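Local coordinates for uncharacterized protein (Bacteroides ovatus, PDB 4E6F) that is of unknown function but belongs to the DUF4468 family, whose domain has a TBP-like fold with helices packed on an antiparallel sheet, at residues A[23-28]-A[130-135]; A[50-55]-A[95-100]; A[110-115]-A[157-162]. All coordinates share one frame; numbering follows the deposited sequence. Where two conformers were deposited one is given.

Interaction 1: A[23-28]-A[130-135]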
loop_
_atom_site.group_PDB
_atom_site.type_symbol
_atom_site.label_atom_id
_atom_site.label_comp_id
_atom_site.label_asym_id
_atom_site.label_seq_id
_atom_site.Cartn_x
_atom_site.Cartn_y
_atom_site.Cartn_z
ATOM N N GLY A 23 -12.291 11.502 -3.220
ATOM C CA GLY A 23 -11.274 12.489 -2.851
ATOM C C GLY A 23 -10.123 12.015 -1.978
ATOM O O GLY A 23 -9.332 12.837 -1.508
ATOM N N LYS A 24 -10.006 10.690 -1.764
ATOM C CA LYS A 24 -8.951 10.114 -0.918
ATOM C C LYS A 24 -8.068 9.152 -1.699
ATOM O O LYS A 24 -8.549 8.475 -2.598
ATOM C CB LYS A 24 -9.574 9.359 0.279
ATOM C CG LYS A 24 -10.532 10.194 1.142
ATOM C CD LYS A 24 -9.806 11.240 1.971
ATOM C CE LYS A 24 -10.727 11.894 2.979
ATOM N NZ LYS A 24 -10.099 13.104 3.566
ATOM N N VAL A 25 -6.792 9.066 -1.326
ATOM C CA VAL A 25 -5.882 8.135 -1.990
ATOM C C VAL A 25 -6.195 6.722 -1.529
ATOM O O VAL A 25 -6.172 6.430 -0.320
ATOM C CB VAL A 25 -4.404 8.504 -1.743
ATOM C CG1 VAL A 25 -3.468 7.389 -2.237
ATOM C CG2 VAL A 25 -4.075 9.825 -2.426
ATOM N N VAL A 26 -6.475 5.832 -2.491
ATOM C CA VAL A 26 -6.731 4.433 -2.189
ATOM C C VAL A 26 -6.035 3.587 -3.244
ATOM O O VAL A 26 -6.454 3.621 -4.404
ATOM C CB VAL A 26 -8.245 4.103 -2.156
ATOM C CG1 VAL A 26 -8.481 2.621 -1.828
ATOM C CG2 VAL A 26 -8.998 4.996 -1.163
ATOM N N PHE A 27 -4.996 2.839 -2.873
ATOM C CA PHE A 27 -4.408 1.884 -3.824
ATOM C C PHE A 27 -5.235 0.621 -3.740
ATOM O O PHE A 27 -5.667 0.261 -2.648
ATOM C CB PHE A 27 -2.937 1.590 -3.478
ATOM C CG PHE A 27 -2.011 2.771 -3.611
ATOM C CD1 PHE A 27 -1.786 3.625 -2.537
ATOM C CD2 PHE A 27 -1.360 3.034 -4.816
ATOM C CE1 PHE A 27 -0.915 4.721 -2.654
ATOM C CE2 PHE A 27 -0.486 4.136 -4.935
ATOM C CZ PHE A 27 -0.274 4.969 -3.855
ATOM N N SER A 28 -5.491 -0.038 -4.854
ATOM C CA SER A 28 -6.302 -1.249 -4.776
ATOM C C SER A 28 -5.895 -2.278 -5.813
ATOM O O SER A 28 -5.340 -1.949 -6.875
ATOM C CB SER A 28 -7.781 -0.929 -4.932
ATOM O OG SER A 28 -8.051 -0.401 -6.217
ATOM N N TRP A 130 -0.133 15.394 -1.140
ATOM C CA TRP A 130 1.272 15.166 -1.344
ATOM C C TRP A 130 1.644 14.320 -2.589
ATOM O O TRP A 130 2.495 14.737 -3.375
ATOM C CB TRP A 130 1.788 14.484 -0.078
ATOM C CG TRP A 130 3.204 14.803 0.274
ATOM C CD1 TRP A 130 4.207 13.908 0.486
ATOM C CD2 TRP A 130 3.788 16.110 0.437
ATOM N NE1 TRP A 130 5.373 14.567 0.801
ATOM C CE2 TRP A 130 5.147 15.921 0.770
ATOM C CE3 TRP A 130 3.286 17.426 0.356
ATOM C CZ2 TRP A 130 6.033 16.998 0.965
ATOM C CZ3 TRP A 130 4.160 18.492 0.554
ATOM C CH2 TRP A 130 5.516 18.273 0.856
ATOM N N ILE A 131 1.033 13.116 -2.757
ATOM C CA ILE A 131 1.429 12.214 -3.865
ATOM C C ILE A 131 0.392 12.090 -4.979
ATOM O O ILE A 131 0.606 11.331 -5.917
ATOM C CB ILE A 131 1.814 10.801 -3.336
ATOM C CG1 ILE A 131 0.631 10.082 -2.618
ATOM C CG2 ILE A 131 3.040 10.898 -2.426
ATOM C CD1 ILE A 131 0.894 8.592 -2.381
ATOM N N THR A 132 -0.730 12.789 -4.868
ATOM C CA THR A 132 -1.754 12.769 -5.911
ATOM C C THR A 132 -1.253 13.464 -7.180
ATOM O O THR A 132 -0.316 14.273 -7.111
ATOM C CB THR A 132 -3.018 13.463 -5.426
ATOM O OG1 THR A 132 -2.667 14.756 -4.925
ATOM C CG2 THR A 132 -3.757 12.644 -4.365
ATOM N N ASP A 133 -1.874 13.162 -8.327
ATOM C CA ASP A 133 -1.467 13.786 -9.605
ATOM C C ASP A 133 -1.393 15.308 -9.509
ATOM O O ASP A 133 -0.466 15.918 -10.050
ATOM C CB ASP A 133 -2.468 13.423 -10.721
ATOM C CG ASP A 133 -2.473 11.976 -11.162
ATOM O OD1 ASP A 133 -1.720 11.158 -10.567
ATOM O OD2 ASP A 133 -3.210 11.653 -12.124
ATOM N N LYS A 134 -2.385 15.922 -8.832
ATOM C CA LYS A 134 -2.502 17.374 -8.686
ATOM C C LYS A 134 -1.198 17.998 -8.187
ATOM O O LYS A 134 -0.804 19.069 -8.665
ATOM C CB LYS A 134 -3.663 17.704 -7.718
ATOM C CG LYS A 134 -3.985 19.189 -7.582
ATOM C CD LYS A 134 -5.052 19.397 -6.512
ATOM C CE LYS A 134 -5.206 20.848 -6.129
ATOM N NZ LYS A 134 -6.252 21.022 -5.089
ATOM N N TYR A 135 -0.531 17.342 -7.225
ATOM C CA TYR A 135 0.700 17.888 -6.648
ATOM C C TYR A 135 1.976 17.268 -7.189
ATOM O O TYR A 135 2.988 17.964 -7.258
ATOM C CB TYR A 135 0.683 17.692 -5.122
ATOM C CG TYR A 135 -0.470 18.426 -4.479
ATOM C CD1 TYR A 135 -0.424 19.806 -4.289
ATOM C CD2 TYR A 135 -1.634 17.755 -4.115
ATOM C CE1 TYR A 135 -1.510 20.499 -3.758
ATOM C CE2 TYR A 135 -2.726 18.437 -3.581
ATOM C CZ TYR A 135 -2.653 19.806 -3.390
ATOM O OH TYR A 135 -3.723 20.486 -2.864
#
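Val25 and Thr132 meet through their CG2 methyls. Each CG2 stands anti to its own carbonyl carbon, beside the backbone N. In Thr132 this torsion (chi1 52°) leaves OG1 between the backbone N and the carbonyl carbon and sends the methyl across to the strand. Val25 CG2 and Thr132 CG2 come within 3.4 Å. This is tighter than usual for two carbons. The two side chains approach at a slant. The backbones stay further apart, with Val25 CA and Thr132 CA separated by 7.3 Å.

The second touch is between Phe27 and Ile131. The Phe27 side chain starts neither toward nor away from 130-135, but its ring reaches over with its far end. Ile131 CD1 arrives at the ring edge, near the ring plane, 4.1 Å from Phe27 CZ. It does not lie over a face. No hydrogen bond crosses between the two segments. The contact is apolar, and all four touching residues are buried.

Thr132 is also the N-cap residue of helix 133-136. Its side chain makes no capping bond. Its OG1 is hydrogen-bonded to Glu128 O instead, while the backbone starts the helix with a bond of 3.1 Å from Tyr135 N to Thr132 O. Glu128 also accepts from Val25 N through OE2, so this one residue is bonded to both sides of the contact.

The contact joins strand 24-32 of the sheet to the loop and short helix that come after strand 123-126. Helix 149-169 passes nearby: Thr155 touches both Phe27 and Ile131, Trp151 packs on Ile131 and Ala159 on Phe27. On the strand side, Phe27 also packs on Ile115 of strand 107-119.

Interaction 2: A[50-55]-A[95-100]. With EDO (1,2-ethanediol), chain E.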
loop_
_atom_site.group_PDB
_atom_site.type_symbol
_atom_site.label_atom_id
_atom_site.label_comp_id
_atom_site.label_asym_id
_atom_site.label_seq_id
_atom_site.Cartn_x
_atom_site.Cartn_y
_atom_site.Cartn_z
ATOM N N ASP A 50 -2.365 -10.938 9.349
ATOM C CA ASP A 50 -1.802 -11.089 10.689
ATOM C C ASP A 50 -0.273 -11.181 10.618
ATOM O O ASP A 50 0.421 -10.448 11.315
ATOM C CB ASP A 50 -2.390 -12.335 11.367
ATOM C CG ASP A 50 -1.990 -12.507 12.813
ATOM O OD1 ASP A 50 -1.754 -11.486 13.487
ATOM O OD2 ASP A 50 -1.952 -13.655 13.276
ATOM N N GLU A 51 0.249 -12.064 9.748
ATOM C CA GLU A 51 1.693 -12.227 9.615
ATOM C C GLU A 51 2.352 -10.991 9.010
ATOM O O GLU A 51 3.418 -10.570 9.470
ATOM C CB GLU A 51 2.021 -13.475 8.779
ATOM C CG GLU A 51 1.667 -14.783 9.474
ATOM C CD GLU A 51 2.338 -15.055 10.810
ATOM O OE1 GLU A 51 3.550 -14.772 10.947
ATOM O OE2 GLU A 51 1.645 -15.552 11.726
ATOM N N ARG A 52 1.717 -10.373 8.002
ATOM C CA ARG A 52 2.270 -9.185 7.354
ATOM C C ARG A 52 2.395 -8.015 8.340
ATOM O O ARG A 52 3.382 -7.283 8.312
ATOM C CB ARG A 52 1.415 -8.791 6.127
ATOM C CG ARG A 52 1.805 -7.476 5.445
ATOM C CD ARG A 52 3.236 -7.511 4.884
ATOM N NE ARG A 52 3.587 -6.245 4.252
ATOM C CZ ARG A 52 3.929 -5.139 4.904
ATOM N NH1 ARG A 52 4.009 -5.137 6.237
ATOM N NH2 ARG A 52 4.181 -4.023 4.237
ATOM N N LEU A 53 1.393 -7.829 9.205
ATOM C CA LEU A 53 1.474 -6.727 10.159
ATOM C C LEU A 53 2.400 -7.077 11.333
ATOM O O LEU A 53 3.067 -6.181 11.846
ATOM C CB LEU A 53 0.065 -6.307 10.628
ATOM C CG LEU A 53 -0.771 -5.670 9.476
ATOM C CD1 LEU A 53 -2.212 -5.384 9.915
ATOM C CD2 LEU A 53 -0.158 -4.377 8.979
ATOM N N LYS A 54 2.480 -8.367 11.726
ATOM C CA LYS A 54 3.418 -8.763 12.787
ATOM C C LYS A 54 4.842 -8.470 12.331
ATOM O O LYS A 54 5.677 -8.101 13.153
ATOM C CB LYS A 54 3.260 -10.243 13.159
ATOM C CG LYS A 54 2.199 -10.448 14.223
ATOM C CD LYS A 54 1.841 -11.918 14.442
ATOM C CE LYS A 54 1.083 -12.129 15.737
ATOM N NZ LYS A 54 -0.278 -11.511 15.733
ATOM N N GLU A 55 5.105 -8.572 11.004
ATOM C CA GLU A 55 6.444 -8.317 10.447
ATOM C C GLU A 55 6.890 -6.868 10.635
ATOM O O GLU A 55 8.092 -6.614 10.655
ATOM C CB GLU A 55 6.507 -8.710 8.967
ATOM C CG GLU A 55 6.661 -10.215 8.771
ATOM C CD GLU A 55 6.310 -10.761 7.399
ATOM O OE1 GLU A 55 6.094 -9.954 6.468
ATOM O OE2 GLU A 55 6.211 -12.002 7.263
ATOM N N VAL A 95 5.401 5.880 7.805
ATOM C CA VAL A 95 4.130 5.848 7.106
ATOM C C VAL A 95 3.149 5.116 8.000
ATOM O O VAL A 95 3.529 4.135 8.631
ATOM C CB VAL A 95 4.197 5.226 5.676
ATOM C CG1 VAL A 95 4.589 3.745 5.710
ATOM C CG2 VAL A 95 2.874 5.408 4.920
ATOM N N ASN A 96 1.913 5.615 8.083
ATOM C CA ASN A 96 0.807 4.946 8.770
ATOM C C ASN A 96 -0.245 4.715 7.737
ATOM O O ASN A 96 -0.455 5.565 6.863
ATOM C CB ASN A 96 0.264 5.742 9.941
ATOM C CG ASN A 96 1.171 5.697 11.143
ATOM O OD1 ASN A 96 1.062 4.819 12.038
ATOM N ND2 ASN A 96 2.110 6.622 11.172
ATOM N N TYR A 97 -0.908 3.557 7.806
ATOM C CA TYR A 97 -1.889 3.241 6.768
ATOM C C TYR A 97 -2.934 2.263 7.293
ATOM O O TYR A 97 -2.740 1.676 8.357
ATOM C CB TYR A 97 -1.166 2.611 5.535
ATOM C CG TYR A 97 -0.283 1.422 5.882
ATOM C CD1 TYR A 97 -0.824 0.140 6.024
ATOM C CD2 TYR A 97 1.073 1.595 6.165
ATOM C CE1 TYR A 97 -0.026 -0.945 6.388
ATOM C CE2 TYR A 97 1.889 0.505 6.505
ATOM C CZ TYR A 97 1.330 -0.760 6.615
ATOM O OH TYR A 97 2.110 -1.837 6.971
ATOM N N GLN A 98 -3.989 2.024 6.500
ATOM C CA GLN A 98 -4.959 0.990 6.796
ATOM C C GLN A 98 -5.007 0.042 5.613
ATOM O O GLN A 98 -4.939 0.484 4.459
ATOM C CB GLN A 98 -6.339 1.613 7.047
ATOM C CG GLN A 98 -7.427 0.562 7.319
ATOM C CD GLN A 98 -8.727 1.173 7.798
ATOM O OE1 GLN A 98 -8.734 2.088 8.637
ATOM N NE2 GLN A 98 -9.845 0.644 7.277
ATOM N N ILE A 99 -5.055 -1.270 5.905
ATOM C CA ILE A 99 -5.248 -2.305 4.874
ATOM C C ILE A 99 -6.686 -2.759 5.027
ATOM O O ILE A 99 -7.061 -3.171 6.126
ATOM C CB ILE A 99 -4.302 -3.521 5.021
ATOM C CG1 ILE A 99 -2.849 -3.089 5.213
ATOM C CG2 ILE A 99 -4.463 -4.467 3.793
ATOM C CD1 ILE A 99 -1.893 -4.303 5.564
ATOM N N THR A 100 -7.474 -2.726 3.951
ATOM C CA THR A 100 -8.875 -3.146 3.984
ATOM C C THR A 100 -9.043 -4.252 2.969
ATOM O O THR A 100 -8.754 -4.038 1.784
ATOM C CB THR A 100 -9.782 -1.970 3.705
ATOM O OG1 THR A 100 -9.551 -0.992 4.736
ATOM C CG2 THR A 100 -11.283 -2.375 3.662
HETATM C C1 EDO E . -3.721 5.309 9.830
HETATM O O1 EDO E . -4.275 4.543 8.770
HETATM C C2 EDO E . -3.350 4.383 11.017
HETATM O O2 EDO E . -2.374 3.410 10.628
#
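Leu53 and Ile99 mark the closest backbone approach, with 9.6 Å between Leu53 CA and Ile99 CA. Helix 50-54 runs nearly antiparallel to strand 95-100, at 170°. Their axes come no nearer than 11.7 Å. Side chains therefore fill the gap, and no hydrogen bond links the two segments.

Leu53 and Ile99 reach toward each other and meet tip to tip. Leu53 CD2 lies 3.8 Å from Ile99 CD1. The same methyl also meets Tyr97. The Leu53 and Tyr97 side chains slide past each other in opposite directions, and Leu53 CD2 is 4.3 Å from Tyr97 CE1. Leu53 CD2 comes in obliquely, beside the phenol end of the ring.

Tyr97 projects from the strand with CG between the backbone N and the carbonyl carbon (chi1 53°), and its hydroxyl extends to the helix. Arg52 NH1 is 3.9 Å from Tyr97 OH, too long for a bond. The guanidinium and ring planes stand 73° apart. The two polar ends share partners instead. Glu79 OE2 takes a salt bridge from Arg52 NH2 and a hydrogen bond with Tyr97 OH. Asn56 meets Tyr97 OH through ND2 and Arg52 NH1 through OD1. A buried hydroxyl is thus satisfied, and the carboxylate probably balances the arginine charge.

Ethanediol, probably from the crystallisation liquor, donates from O2 to Tyr97 O at 2.9 Å.

The contact lays the C-terminal end of helix 38-54 over strand 90-104. This strand lies between strands 72-85 and 107-119 in the sheet. Helix 149-169 shares the interface: its Phe158 meets Tyr97 and Arg52, and its Met162 packs on Ile99 and Arg52.

Interaction 3: A[110-115]-A[157-162]. With EDO (1,2-ethanediol), chain E.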
loop_
_atom_site.group_PDB
_atom_site.type_symbol
_atom_site.label_atom_id
_atom_site.label_comp_id
_atom_site.label_asym_id
_atom_site.label_seq_id
_atom_site.Cartn_x
_atom_site.Cartn_y
_atom_site.Cartn_z
ATOM N N VAL A 110 -8.193 -5.905 -2.241
ATOM C CA VAL A 110 -7.278 -5.414 -1.222
ATOM C C VAL A 110 -7.088 -3.914 -1.450
ATOM O O VAL A 110 -6.747 -3.500 -2.565
ATOM C CB VAL A 110 -5.916 -6.157 -1.202
ATOM C CG1 VAL A 110 -4.996 -5.605 -0.096
ATOM C CG2 VAL A 110 -6.113 -7.671 -1.026
ATOM N N GLU A 111 -7.357 -3.112 -0.421
ATOM C CA GLU A 111 -7.186 -1.679 -0.492
ATOM C C GLU A 111 -6.185 -1.186 0.526
ATOM O O GLU A 111 -6.178 -1.654 1.675
ATOM C CB GLU A 111 -8.526 -0.961 -0.246
ATOM C CG GLU A 111 -9.537 -1.252 -1.346
ATOM C CD GLU A 111 -10.942 -0.763 -1.046
ATOM O OE1 GLU A 111 -11.572 -1.272 -0.091
ATOM O OE2 GLU A 111 -11.405 0.151 -1.762
ATOM N N LEU A 112 -5.350 -0.214 0.100
ATOM C CA LEU A 112 -4.391 0.445 0.976
ATOM C C LEU A 112 -4.824 1.901 1.045
ATOM O O LEU A 112 -4.842 2.596 0.019
ATOM C CB LEU A 112 -2.948 0.279 0.456
ATOM C CG LEU A 112 -1.879 0.977 1.271
ATOM C CD1 LEU A 112 -1.656 0.266 2.602
ATOM C CD2 LEU A 112 -0.562 1.044 0.499
ATOM N N GLU A 113 -5.249 2.334 2.220
ATOM C CA GLU A 113 -5.825 3.667 2.366
ATOM C C GLU A 113 -5.429 4.363 3.654
ATOM O O GLU A 113 -4.660 3.818 4.445
ATOM C CB GLU A 113 -7.356 3.547 2.289
ATOM C CG GLU A 113 -7.963 2.587 3.314
ATOM C CD GLU A 113 -9.476 2.503 3.282
ATOM O OE1 GLU A 113 -10.121 3.447 2.774
ATOM O OE2 GLU A 113 -10.020 1.475 3.738
ATOM N N LYS A 114 -5.937 5.606 3.843
ATOM C CA LYS A 114 -5.666 6.425 5.020
ATOM C C LYS A 114 -4.142 6.549 5.234
ATOM O O LYS A 114 -3.634 6.378 6.347
ATOM C CB LYS A 114 -6.380 5.847 6.263
ATOM C CG LYS A 114 -7.890 5.804 6.081
ATOM C CD LYS A 114 -8.526 5.241 7.339
ATOM C CE LYS A 114 -10.000 5.052 7.176
ATOM N NZ LYS A 114 -10.575 4.499 8.438
ATOM N N ILE A 115 -3.434 6.837 4.144
ATOM C CA ILE A 115 -1.977 6.924 4.157
ATOM C C ILE A 115 -1.527 8.298 4.612
ATOM O O ILE A 115 -1.931 9.312 4.028
ATOM C CB ILE A 115 -1.425 6.613 2.756
ATOM C CG1 ILE A 115 -1.865 5.189 2.311
ATOM C CG2 ILE A 115 0.132 6.797 2.716
ATOM C CD1 ILE A 115 -1.672 4.886 0.852
ATOM N N ASP A 157 5.708 1.924 -5.024
ATOM C CA ASP A 157 6.464 0.668 -4.863
ATOM C C ASP A 157 5.959 -0.112 -3.650
ATOM O O ASP A 157 5.864 -1.342 -3.715
ATOM C CB ASP A 157 7.969 0.924 -4.706
ATOM C CG ASP A 157 8.640 1.494 -5.945
ATOM O OD1 ASP A 157 7.992 1.523 -7.014
ATOM O OD2 ASP A 157 9.815 1.923 -5.838
ATOM N N PHE A 158 5.681 0.604 -2.545
ATOM C CA PHE A 158 5.179 -0.009 -1.329
ATOM C C PHE A 158 3.839 -0.730 -1.594
ATOM O O PHE A 158 3.646 -1.874 -1.162
ATOM C CB PHE A 158 5.010 1.081 -0.263
ATOM C CG PHE A 158 4.439 0.570 1.028
ATOM C CD1 PHE A 158 5.270 0.063 2.015
ATOM C CD2 PHE A 158 3.068 0.595 1.257
ATOM C CE1 PHE A 158 4.746 -0.422 3.213
ATOM C CE2 PHE A 158 2.533 0.087 2.454
ATOM C CZ PHE A 158 3.381 -0.425 3.414
ATOM N N ALA A 159 2.919 -0.061 -2.298
ATOM C CA ALA A 159 1.629 -0.661 -2.638
ATOM C C ALA A 159 1.833 -1.872 -3.564
ATOM O O ALA A 159 1.235 -2.940 -3.324
ATOM C CB ALA A 159 0.726 0.365 -3.303
ATOM N N ASP A 160 2.684 -1.733 -4.614
ATOM C CA ASP A 160 2.965 -2.853 -5.507
ATOM C C ASP A 160 3.532 -4.045 -4.746
ATOM O O ASP A 160 3.180 -5.202 -5.046
ATOM C CB ASP A 160 3.951 -2.438 -6.597
ATOM C CG ASP A 160 3.355 -1.527 -7.644
ATOM O OD1 ASP A 160 2.101 -1.491 -7.758
ATOM O OD2 ASP A 160 4.141 -0.939 -8.438
ATOM N N ASP A 161 4.402 -3.768 -3.761
ATOM C CA ASP A 161 4.996 -4.832 -2.956
ATOM C C ASP A 161 3.915 -5.577 -2.166
ATOM O O ASP A 161 3.945 -6.811 -2.071
ATOM C CB ASP A 161 6.058 -4.272 -2.010
ATOM C CG ASP A 161 6.877 -5.357 -1.349
ATOM O OD1 ASP A 161 7.393 -6.248 -2.078
ATOM O OD2 ASP A 161 6.914 -5.387 -0.109
HETATM N N MSE A 162 2.968 -4.825 -1.623
HETATM C CA MSE A 162 1.881 -5.414 -0.849
HETATM C C MSE A 162 1.005 -6.297 -1.713
HETATM O O MSE A 162 0.625 -7.393 -1.290
HETATM C CB MSE A 162 1.027 -4.328 -0.221
HETATM C CG MSE A 162 -0.071 -4.913 0.656
HETATM SE SE MSE A 162 -0.906 -3.560 1.727
HETATM C CE MSE A 162 0.540 -3.196 2.939
HETATM C C1 EDO E . -3.721 5.309 9.830
HETATM O O1 EDO E . -4.275 4.543 8.770
HETATM C C2 EDO E . -3.350 4.383 11.017
HETATM O O2 EDO E . -2.374 3.410 10.628
#
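Asp161 N donates to Asp157 O at 2.8 Å, the shortest polar bond within the two segments. The next helical bond, from Met162 N to Phe158 O, is 3.1 Å. It holds Phe158 and Met162 one turn apart, and both touch Leu112 of the strand. Here a helix packs on the antiparallel sheet of a TBP-like fold, close to the centre of the chain. The axes of strand 110-115 and helix 157-162 come within 9.9 Å and cross at 148°. The closest backbone pair is Leu112 with Ala159.

No hydrogen bond crosses. Leu112 carries the contact from the strand side. With CG anti to the backbone N (chi1 178°), its two methyls spread over the helix. CD2 meets the edge of the Phe158 ring in the ring plane, 3.7 Å from Phe158 CD2. The two side chains cross at about a right angle. Leu112 CD2 also meets Ala159 CB at 4.1 Å, where the small side chain probably lets the strand come near. The face of the sheet is continued by Tyr97, which packs on Leu112 and meets the Phe158 ring.

Past Leu112 the strand is irregular. Lys114 has a left-handed backbone (phi 53°), consistent with a beta bulge after Glu113, which pairs with Gln98. Beyond it Ile115, three residues on from Leu112, also points to the helix side, although it is not in contact with 157-162. Lys114 O accepts a hydrogen bond from ethanediol O1 at 3.1 Å.

Met162, present as selenomethionine, closes the contact. Both it and Leu112 were deposited in two conformers. In the conformers described, its chain bends at the last torsion, and SE and CE lie 4.0 and 4.1 Å from Leu112 CD1.

How the interactions relate
From the N terminus, strand 24-32 opens the first loop. Interaction 1 closes it about a hundred residues later, just before helix 133-136. Interaction 2 lies wholly within that span and ties helix 38-54 to strand 90-104. Interaction 3 starts inside the same span, at strand 107-119, but ends beyond it on helix 149-169, so it crosses interaction 1. Interactions 2 and 3 follow in series. All three reach one sheet. Strand 107-119 lies between strands 24-32 and 90-104, and interaction 3 touches both others. Interactions 1 and 2 do not touch; their centres are about 19 Å apart, on opposite sides of the chain's centre.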